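Local coordinates for conjugal transfer protein TRWB (PDB 1E9S), which probably acts as a hexameric, ring-shaped P-loop NTPase that couples the plasmid DNA-processing complex to the type IV secretion channel and pumps DNA during bacterial conjugation, at residues A[155-160]-A[182-187]; A[286-291]-A[313-318]; A[296-301]-A[331-336]. One frame throughout, in Å; residues are numbered along the deposited sequence.

Interaction 1: residues A[155-160]-A[182-187]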
loop_
_atom_site.group_PDB
_atom_site.type_symbol
_atom_site.label_atom_id
_atom_site.label_comp_id
_atom_site.label_asym_id
_atom_site.label_seq_id
_atom_site.Cartn_x
_atom_site.Cartn_y
_atom_site.Cartn_z
ATOM N N ARG A 155 -15.919 19.558 25.225
ATOM C CA ARG A 155 -17.134 20.341 25.093
ATOM C C ARG A 155 -18.146 20.137 26.209
ATOM O O ARG A 155 -18.834 21.076 26.594
ATOM C CB ARG A 155 -17.780 20.096 23.733
ATOM C CG ARG A 155 -18.569 18.829 23.613
ATOM C CD ARG A 155 -19.300 18.809 22.278
ATOM N NE ARG A 155 -18.510 18.189 21.226
ATOM C CZ ARG A 155 -18.513 16.885 20.980
ATOM N NH1 ARG A 155 -19.278 16.087 21.709
ATOM N NH2 ARG A 155 -17.738 16.379 20.029
ATOM N N GLU A 156 -18.232 18.924 26.746
ATOM C CA GLU A 156 -19.170 18.661 27.826
ATOM C C GLU A 156 -18.680 19.225 29.156
ATOM O O GLU A 156 -19.477 19.728 29.942
ATOM C CB GLU A 156 -19.443 17.164 27.946
ATOM C CG GLU A 156 -20.347 16.609 26.841
ATOM C CD GLU A 156 -21.639 17.405 26.641
ATOM O OE1 GLU A 156 -22.371 17.636 27.622
ATOM O OE2 GLU A 156 -21.938 17.794 25.493
ATOM N N THR A 157 -17.375 19.146 29.406
ATOM C CA THR A 157 -16.803 19.679 30.637
ATOM C C THR A 157 -16.829 21.201 30.581
ATOM O O THR A 157 -17.075 21.852 31.586
ATOM C CB THR A 157 -15.350 19.201 30.840
ATOM O OG1 THR A 157 -15.327 17.769 30.900
ATOM C CG2 THR A 157 -14.790 19.738 32.135
ATOM N N ALA A 158 -16.588 21.764 29.401
ATOM C CA ALA A 158 -16.593 23.210 29.229
ATOM C C ALA A 158 -18.007 23.751 29.335
ATOM O O ALA A 158 -18.236 24.774 29.963
ATOM C CB ALA A 158 -15.999 23.580 27.891
ATOM N N LYS A 159 -18.956 23.069 28.712
ATOM C CA LYS A 159 -20.344 23.498 28.768
ATOM C C LYS A 159 -20.817 23.609 30.209
ATOM O O LYS A 159 -21.508 24.557 30.568
ATOM C CB LYS A 159 -21.249 22.513 28.030
ATOM C CG LYS A 159 -21.356 22.782 26.554
ATOM C CD LYS A 159 -22.607 22.172 25.958
ATOM C CE LYS A 159 -22.595 20.670 26.037
ATOM N NZ LYS A 159 -23.722 20.106 25.254
ATOM N N LYS A 160 -20.451 22.635 31.034
ATOM C CA LYS A 160 -20.853 22.651 32.431
ATOM C C LYS A 160 -20.155 23.769 33.198
ATOM O O LYS A 160 -20.807 24.534 33.892
ATOM C CB LYS A 160 -20.560 21.301 33.091
ATOM C CG LYS A 160 -21.297 21.118 34.403
ATOM C CD LYS A 160 -21.089 19.744 35.009
ATOM C CE LYS A 160 -21.719 19.690 36.391
ATOM N NZ LYS A 160 -21.712 18.338 37.009
ATOM N N ASP A 182 -12.636 8.999 39.001
ATOM C CA ASP A 182 -13.937 8.998 39.653
ATOM C C ASP A 182 -14.516 10.384 39.827
ATOM O O ASP A 182 -15.712 10.588 39.630
ATOM C CB ASP A 182 -13.843 8.284 40.997
ATOM C CG ASP A 182 -13.746 6.771 40.833
ATOM O OD1 ASP A 182 -13.765 6.288 39.672
ATOM O OD2 ASP A 182 -13.658 6.069 41.865
ATOM N N ASP A 183 -13.668 11.336 40.196
ATOM C CA ASP A 183 -14.118 12.713 40.369
ATOM C C ASP A 183 -14.589 13.307 39.042
ATOM O O ASP A 183 -15.592 14.021 38.997
ATOM C CB ASP A 183 -13.000 13.587 40.941
ATOM C CG ASP A 183 -12.731 13.299 42.383
ATOM O OD1 ASP A 183 -13.708 13.020 43.108
ATOM O OD2 ASP A 183 -11.551 13.366 42.792
ATOM N N LEU A 184 -13.856 13.019 37.968
ATOM C CA LEU A 184 -14.218 13.523 36.647
ATOM C C LEU A 184 -15.572 12.925 36.277
ATOM O O LEU A 184 -16.491 13.635 35.874
ATOM C CB LEU A 184 -13.178 13.109 35.603
ATOM C CG LEU A 184 -13.040 13.962 34.333
ATOM C CD1 LEU A 184 -12.585 13.078 33.207
ATOM C CD2 LEU A 184 -14.344 14.626 33.960
ATOM N N ARG A 185 -15.689 11.610 36.416
ATOM C CA ARG A 185 -16.929 10.917 36.103
ATOM C C ARG A 185 -18.073 11.562 36.875
ATOM O O ARG A 185 -19.167 11.755 36.356
ATOM C CB ARG A 185 -16.822 9.451 36.497
ATOM C CG ARG A 185 -15.773 8.677 35.755
ATOM C CD ARG A 185 -16.411 7.763 34.735
ATOM N NE ARG A 185 -15.492 6.715 34.295
ATOM C CZ ARG A 185 -14.871 5.872 35.115
ATOM N NH1 ARG A 185 -15.062 5.949 36.431
ATOM N NH2 ARG A 185 -14.055 4.954 34.619
ATOM N N GLY A 186 -17.813 11.890 38.130
ATOM C CA GLY A 186 -18.839 12.524 38.929
ATOM C C GLY A 186 -19.193 13.890 38.372
ATOM O O GLY A 186 -20.362 14.242 38.260
ATOM N N PHE A 187 -18.177 14.670 38.020
ATOM C CA PHE A 187 -18.399 15.995 37.472
ATOM C C PHE A 187 -19.210 15.905 36.186
ATOM O O PHE A 187 -20.044 16.755 35.906
ATOM C CB PHE A 187 -17.071 16.676 37.176
ATOM C CG PHE A 187 -17.220 18.062 36.636
ATOM C CD1 PHE A 187 -17.582 19.112 37.470
ATOM C CD2 PHE A 187 -16.990 18.322 35.294
ATOM C CE1 PHE A 187 -17.706 20.397 36.974
ATOM C CE2 PHE A 187 -17.113 19.606 34.787
ATOM C CZ PHE A 187 -17.470 20.645 35.626
#
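Thr157 and Phe187 mark the nearest backbone approach of two helical segments, 155-160 and 182-187, whose axes stay 11.5 Å apart and whose directions differ by 64°. Both belong to the all-helical region of the coupling protein, which is inserted between strands 103-105 and 243-247 of the nucleotide-binding fold. The separation of the axes is bridged mainly by the Phe187 ring, carried across with CG anti to the backbone N (chi1 -179°). Thr157 CG2 meets the ring obliquely, 3.5 Å from Phe187 CE2, while Thr157 OG1 is hydrogen-bonded back to Leu153 O of its own helix. Trp175 of helix 169-178 stacks with the same ring, and Leu161 also packs on it.

Over one face of the ring runs the extended chain of Lys160, sliding past Phe187 in the opposite direction. Its CD makes a CH-pi contact, 3.9 Å from the Phe187 ring centroid. The ammonium nitrogen Lys160 NZ, 4.6 Å from the same centroid, adds a cation-pi interaction. The lysine thus reaches the C-terminal end of helix 181-187, where its charge would probably be favoured by the helix dipole. There it is shared between two carbonyls: Glu189 O takes one hydrogen bond, and Phe187 O takes a short one, 2.6 Å from Lys160 NZ, with the nitrogen tilted 20° out of the carbonyl plane.

Interaction 2: residues A[286-291]-A[313-318]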
loop_
_atom_site.group_PDB
_atom_site.type_symbol
_atom_site.label_atom_id
_atom_site.label_comp_id
_atom_site.label_asym_id
_atom_site.label_seq_id
_atom_site.Cartn_x
_atom_site.Cartn_y
_atom_site.Cartn_z
ATOM N N ASP A 286 1.724 31.285 7.310
ATOM C CA ASP A 286 3.123 31.152 6.964
ATOM C C ASP A 286 3.401 29.817 6.276
ATOM O O ASP A 286 3.461 29.749 5.055
ATOM C CB ASP A 286 3.986 31.285 8.209
ATOM C CG ASP A 286 5.441 31.466 7.863
ATOM O OD1 ASP A 286 5.741 32.429 7.123
ATOM O OD2 ASP A 286 6.277 30.649 8.312
ATOM N N GLU A 287 3.582 28.762 7.062
ATOM C CA GLU A 287 3.832 27.428 6.528
ATOM C C GLU A 287 2.669 26.524 6.898
ATOM O O GLU A 287 2.532 26.107 8.042
ATOM C CB GLU A 287 5.134 26.865 7.084
ATOM C CG GLU A 287 6.345 27.321 6.302
ATOM C CD GLU A 287 6.308 26.859 4.852
ATOM O OE1 GLU A 287 5.540 25.925 4.538
ATOM O OE2 GLU A 287 7.053 27.426 4.029
ATOM N N LEU A 288 1.835 26.230 5.912
ATOM C CA LEU A 288 0.652 25.417 6.118
ATOM C C LEU A 288 0.901 24.080 6.799
ATOM O O LEU A 288 0.161 23.684 7.705
ATOM C CB LEU A 288 -0.046 25.192 4.785
ATOM C CG LEU A 288 -1.402 24.508 4.854
ATOM C CD1 LEU A 288 -2.268 25.192 5.889
ATOM C CD2 LEU A 288 -2.064 24.580 3.482
ATOM N N ALA A 289 1.948 23.385 6.372
ATOM C CA ALA A 289 2.277 22.080 6.929
ATOM C C ALA A 289 2.914 22.136 8.315
ATOM O O ALA A 289 3.256 21.104 8.880
ATOM C CB ALA A 289 3.181 21.332 5.979
ATOM N N SER A 290 3.084 23.333 8.867
ATOM C CA SER A 290 3.664 23.472 10.199
ATOM C C SER A 290 2.562 23.546 11.248
ATOM O O SER A 290 2.821 23.467 12.442
ATOM C CB SER A 290 4.527 24.728 10.280
ATOM O OG SER A 290 5.728 24.558 9.553
ATOM N N LEU A 291 1.329 23.722 10.793
ATOM C CA LEU A 291 0.194 23.786 11.687
ATOM C C LEU A 291 -0.349 22.375 11.756
ATOM O O LEU A 291 0.013 21.524 10.956
ATOM C CB LEU A 291 -0.875 24.727 11.128
ATOM C CG LEU A 291 -0.459 26.187 10.966
ATOM C CD1 LEU A 291 -1.662 27.002 10.519
ATOM C CD2 LEU A 291 0.098 26.715 12.283
ATOM N N ALA A 313 -0.923 30.691 1.563
ATOM C CA ALA A 313 -0.194 29.714 2.345
ATOM C C ALA A 313 1.109 29.314 1.673
ATOM O O ALA A 313 1.213 29.294 0.448
ATOM C CB ALA A 313 -1.055 28.484 2.582
ATOM N N GLY A 314 2.101 28.995 2.501
ATOM C CA GLY A 314 3.398 28.573 2.012
ATOM C C GLY A 314 3.565 27.075 2.166
ATOM O O GLY A 314 3.074 26.469 3.122
ATOM N N LEU A 315 4.256 26.472 1.207
ATOM C CA LEU A 315 4.496 25.038 1.212
ATOM C C LEU A 315 5.903 24.790 0.688
ATOM O O LEU A 315 6.458 25.619 -0.017
ATOM C CB LEU A 315 3.469 24.348 0.314
ATOM C CG LEU A 315 2.362 23.479 0.929
ATOM C CD1 LEU A 315 1.836 24.077 2.205
ATOM C CD2 LEU A 315 1.239 23.330 -0.084
ATOM N N GLN A 316 6.490 23.659 1.044
ATOM C CA GLN A 316 7.829 23.333 0.578
ATOM C C GLN A 316 7.806 21.994 -0.142
ATOM O O GLN A 316 7.679 21.955 -1.360
ATOM C CB GLN A 316 8.796 23.307 1.751
ATOM C CG GLN A 316 8.749 24.601 2.545
ATOM C CD GLN A 316 9.772 24.664 3.664
ATOM O OE1 GLN A 316 10.981 24.623 3.416
ATOM N NE2 GLN A 316 9.293 24.768 4.903
ATOM N N SER A 317 7.915 20.895 0.592
ATOM C CA SER A 317 7.871 19.575 -0.032
ATOM C C SER A 317 6.458 19.027 -0.004
ATOM O O SER A 317 5.738 19.179 0.978
ATOM C CB SER A 317 8.800 18.596 0.685
ATOM O OG SER A 317 10.152 18.969 0.491
ATOM N N THR A 318 6.062 18.393 -1.097
ATOM C CA THR A 318 4.740 17.814 -1.205
ATOM C C THR A 318 4.498 16.871 -0.037
ATOM O O THR A 318 3.417 16.858 0.548
ATOM C CB THR A 318 4.617 17.060 -2.526
ATOM O OG1 THR A 318 4.836 17.985 -3.596
ATOM C CG2 THR A 318 3.237 16.427 -2.674
#
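Leu288 N donates to Gly314 O across 3.1 Å, the sounder of two backbone bonds that join segment 286-291 to strand 313-315. The other, from Gly314 N to Asp286 O at 3.0 Å, is weak because its angle at the hydrogen is 126°. Both the N-H and the C=O of Gly314 are thereby used, giving a parallel bridge between Glu287 and Gly314. On its other side the strand bonds to strand 56-59 and the residue after it, Ala313 with Leu56 and Val58, Leu315 with Val58 and Gly60. The Asp286-Glu287 pair, following hydrophobic strand 281-285, is consistent with a Walker B motif, and Lys66 belongs to the likely P-loop. Glu287 OE2 forms a salt bridge with Lys66 NZ, which also donates to Leu315 O. Glu287 OE1 lies 2.9 Å from Gly314 O, two acceptors and so no hydrogen bond. The glutamate chain, bent at chi2 (-62°), crosses Gln316 at about a right angle, Glu287 OE2 lying 3.6 Å from Gln316 NE2 and the carboxylate and amide planes 49° apart; Gln316 OE1 accepts a weak hydrogen bond from Thr62 OG1. On the bridge face away from the Glu287 side chain, Leu288 CB rests 3.4 Å from Leu315 CD1 and 4.1 Å from Ala313 CB.

Interaction 3: residues A[296-301]-A[331-336]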
loop_
_atom_site.group_PDB
_atom_site.type_symbol
_atom_site.label_atom_id
_atom_site.label_comp_id
_atom_site.label_asym_id
_atom_site.label_seq_id
_atom_site.Cartn_x
_atom_site.Cartn_y
_atom_site.Cartn_z
ATOM N N SER A 296 -11.234 23.172 9.824
ATOM C CA SER A 296 -12.050 24.114 9.066
ATOM C C SER A 296 -11.396 24.781 7.870
ATOM O O SER A 296 -12.071 25.475 7.118
ATOM C CB SER A 296 -12.571 25.194 10.014
ATOM O OG SER A 296 -12.938 24.615 11.262
ATOM N N LEU A 297 -10.096 24.580 7.693
ATOM C CA LEU A 297 -9.377 25.188 6.578
ATOM C C LEU A 297 -10.058 24.890 5.250
ATOM O O LEU A 297 -10.347 25.790 4.467
ATOM C CB LEU A 297 -7.956 24.658 6.519
ATOM C CG LEU A 297 -6.846 25.581 6.034
ATOM C CD1 LEU A 297 -5.750 24.722 5.461
ATOM C CD2 LEU A 297 -7.347 26.559 5.003
ATOM N N ALA A 298 -10.309 23.614 5.000
ATOM C CA ALA A 298 -10.942 23.186 3.762
ATOM C C ALA A 298 -12.227 23.949 3.434
ATOM O O ALA A 298 -12.389 24.431 2.317
ATOM C CB ALA A 298 -11.219 21.697 3.816
ATOM N N ASP A 299 -13.144 24.059 4.388
ATOM C CA ASP A 299 -14.384 24.779 4.131
ATOM C C ASP A 299 -14.141 26.265 3.930
ATOM O O ASP A 299 -14.766 26.887 3.085
ATOM C CB ASP A 299 -15.378 24.560 5.271
ATOM C CG ASP A 299 -15.868 23.118 5.338
ATOM O OD1 ASP A 299 -16.206 22.564 4.272
ATOM O OD2 ASP A 299 -15.920 22.532 6.443
ATOM N N ALA A 300 -13.230 26.831 4.706
ATOM C CA ALA A 300 -12.922 28.240 4.598
ATOM C C ALA A 300 -12.379 28.554 3.207
ATOM O O ALA A 300 -12.655 29.610 2.653
ATOM C CB ALA A 300 -11.915 28.622 5.659
ATOM N N LEU A 301 -11.613 27.626 2.641
ATOM C CA LEU A 301 -11.029 27.803 1.308
ATOM C C LEU A 301 -12.057 27.619 0.201
ATOM O O LEU A 301 -11.832 28.008 -0.945
ATOM C CB LEU A 301 -9.901 26.797 1.073
ATOM C CG LEU A 301 -8.623 26.978 1.865
ATOM C CD1 LEU A 301 -7.761 25.747 1.757
ATOM C CD2 LEU A 301 -7.913 28.208 1.344
ATOM N N GLN A 331 -4.192 16.559 -1.133
ATOM C CA GLN A 331 -4.463 16.859 -2.535
ATOM C C GLN A 331 -5.644 17.807 -2.634
ATOM O O GLN A 331 -5.618 18.776 -3.379
ATOM C CB GLN A 331 -4.789 15.580 -3.313
ATOM C CG GLN A 331 -5.010 15.817 -4.810
ATOM C CD GLN A 331 -5.647 14.637 -5.536
ATOM O OE1 GLN A 331 -5.324 13.477 -5.279
ATOM N NE2 GLN A 331 -6.541 14.937 -6.469
ATOM N N THR A 332 -6.687 17.503 -1.874
ATOM C CA THR A 332 -7.899 18.312 -1.849
ATOM C C THR A 332 -7.592 19.721 -1.342
ATOM O O THR A 332 -8.098 20.710 -1.868
ATOM C CB THR A 332 -8.963 17.681 -0.920
ATOM O OG1 THR A 332 -9.278 16.359 -1.368
ATOM C CG2 THR A 332 -10.219 18.522 -0.903
ATOM N N LEU A 333 -6.757 19.804 -0.313
ATOM C CA LEU A 333 -6.399 21.080 0.272
ATOM C C LEU A 333 -5.643 21.933 -0.745
ATOM O O LEU A 333 -6.040 23.068 -1.028
ATOM C CB LEU A 333 -5.552 20.842 1.519
ATOM C CG LEU A 333 -5.474 21.942 2.571
ATOM C CD1 LEU A 333 -6.858 22.323 3.055
ATOM C CD2 LEU A 333 -4.644 21.441 3.716
ATOM N N ARG A 334 -4.564 21.384 -1.303
ATOM C CA ARG A 334 -3.771 22.106 -2.290
ATOM C C ARG A 334 -4.613 22.524 -3.488
ATOM O O ARG A 334 -4.421 23.598 -4.038
ATOM C CB ARG A 334 -2.602 21.253 -2.777
ATOM C CG ARG A 334 -1.442 21.202 -1.835
ATOM C CD ARG A 334 -0.303 20.400 -2.427
ATOM N NE ARG A 334 -0.609 18.972 -2.468
ATOM C CZ ARG A 334 0.003 18.051 -1.724
ATOM N NH1 ARG A 334 0.973 18.386 -0.875
ATOM N NH2 ARG A 334 -0.351 16.783 -1.838
ATOM N N ALA A 335 -5.548 21.670 -3.883
ATOM C CA ALA A 335 -6.409 21.948 -5.024
ATOM C C ALA A 335 -7.331 23.121 -4.767
ATOM O O ALA A 335 -7.952 23.624 -5.689
ATOM C CB ALA A 335 -7.226 20.721 -5.357
ATOM N N SER A 336 -7.416 23.555 -3.514
ATOM C CA SER A 336 -8.283 24.664 -3.143
ATOM C C SER A 336 -7.646 26.028 -3.334
ATOM O O SER A 336 -8.306 27.041 -3.168
ATOM C CB SER A 336 -8.738 24.508 -1.692
ATOM O OG SER A 336 -9.610 23.394 -1.540
#
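Ser336, which packs against Leu301, turns its hydroxyl back into its own segment: Ser336 OG donates to Thr332 O, 3.1 Å away, with the hydroxyl oxygen tilted 23° from the Thr332 carbonyl plane. This bond reaches back four residues along the chain and holds the serine side chain so that its methylene, rather than its oxygen, meets the neighbouring helix. Ser336 CB lies 3.8 Å from Leu301 CB and touches Leu301 CD1 as well.

One turn earlier, the contact becomes purely apolar. Leu333 has CG anti to its backbone N (chi1 -158°), which carries its methyl groups across to helix 297-303. Its CD1 is received by several carbons of that helix: Leu297 CD1 is 3.6 Å from Leu333 CD1, Leu301 CD1 is 3.8 Å from the same methyl, and Ala298 CB borders it at a longer range. Leu297 and Leu301 each cross Leu333 at about a right angle, and Leu297 CD1 also meets the second methyl, Leu333 CD2, at 3.9 Å.

In the RecA-like nucleotide-binding fold these two helices belong to successive beta-alpha-beta crossovers: helix 297-303 connects parallel strands 281-285 and 309-315, while helix 327-334 lies between strand 309-315 and strand 339-342. Leu301 also packs on Val311 of strand 309-315, and Leu333 on Leu321 and Tyr325 of helix 318-325.

Helix 327-334 also meets a neighbouring subunit. Thr332 OG1 is hydrogen-bonded to Ser319 OG of that subunit, and Arg334 O accepts a hydrogen bond from Thr348 OG1 of the same neighbour.

In the fold
Interactions 2 and 3 belong to the central nucleotide-binding fold, their centres 13 Å apart, whereas interaction 1 lies in the helical region, its centre about 33 Å from that of the chain. All three are largely buried. Interaction 2 combines backbone bonding at the C-terminal end of a central strand with a charged group turned to the probable nucleotide site; interaction 3 is apolar helix packing. These two share a hydrophobic layer, Leu288 touching both Leu297 and Leu333, and Thr318 O is probably hydrogen-bonded to Arg334 NH1. Both also approach neighbouring subunits. Interaction 1 touches no other chain of the assembly and relies instead on an aromatic ring and a lysine at a helix end.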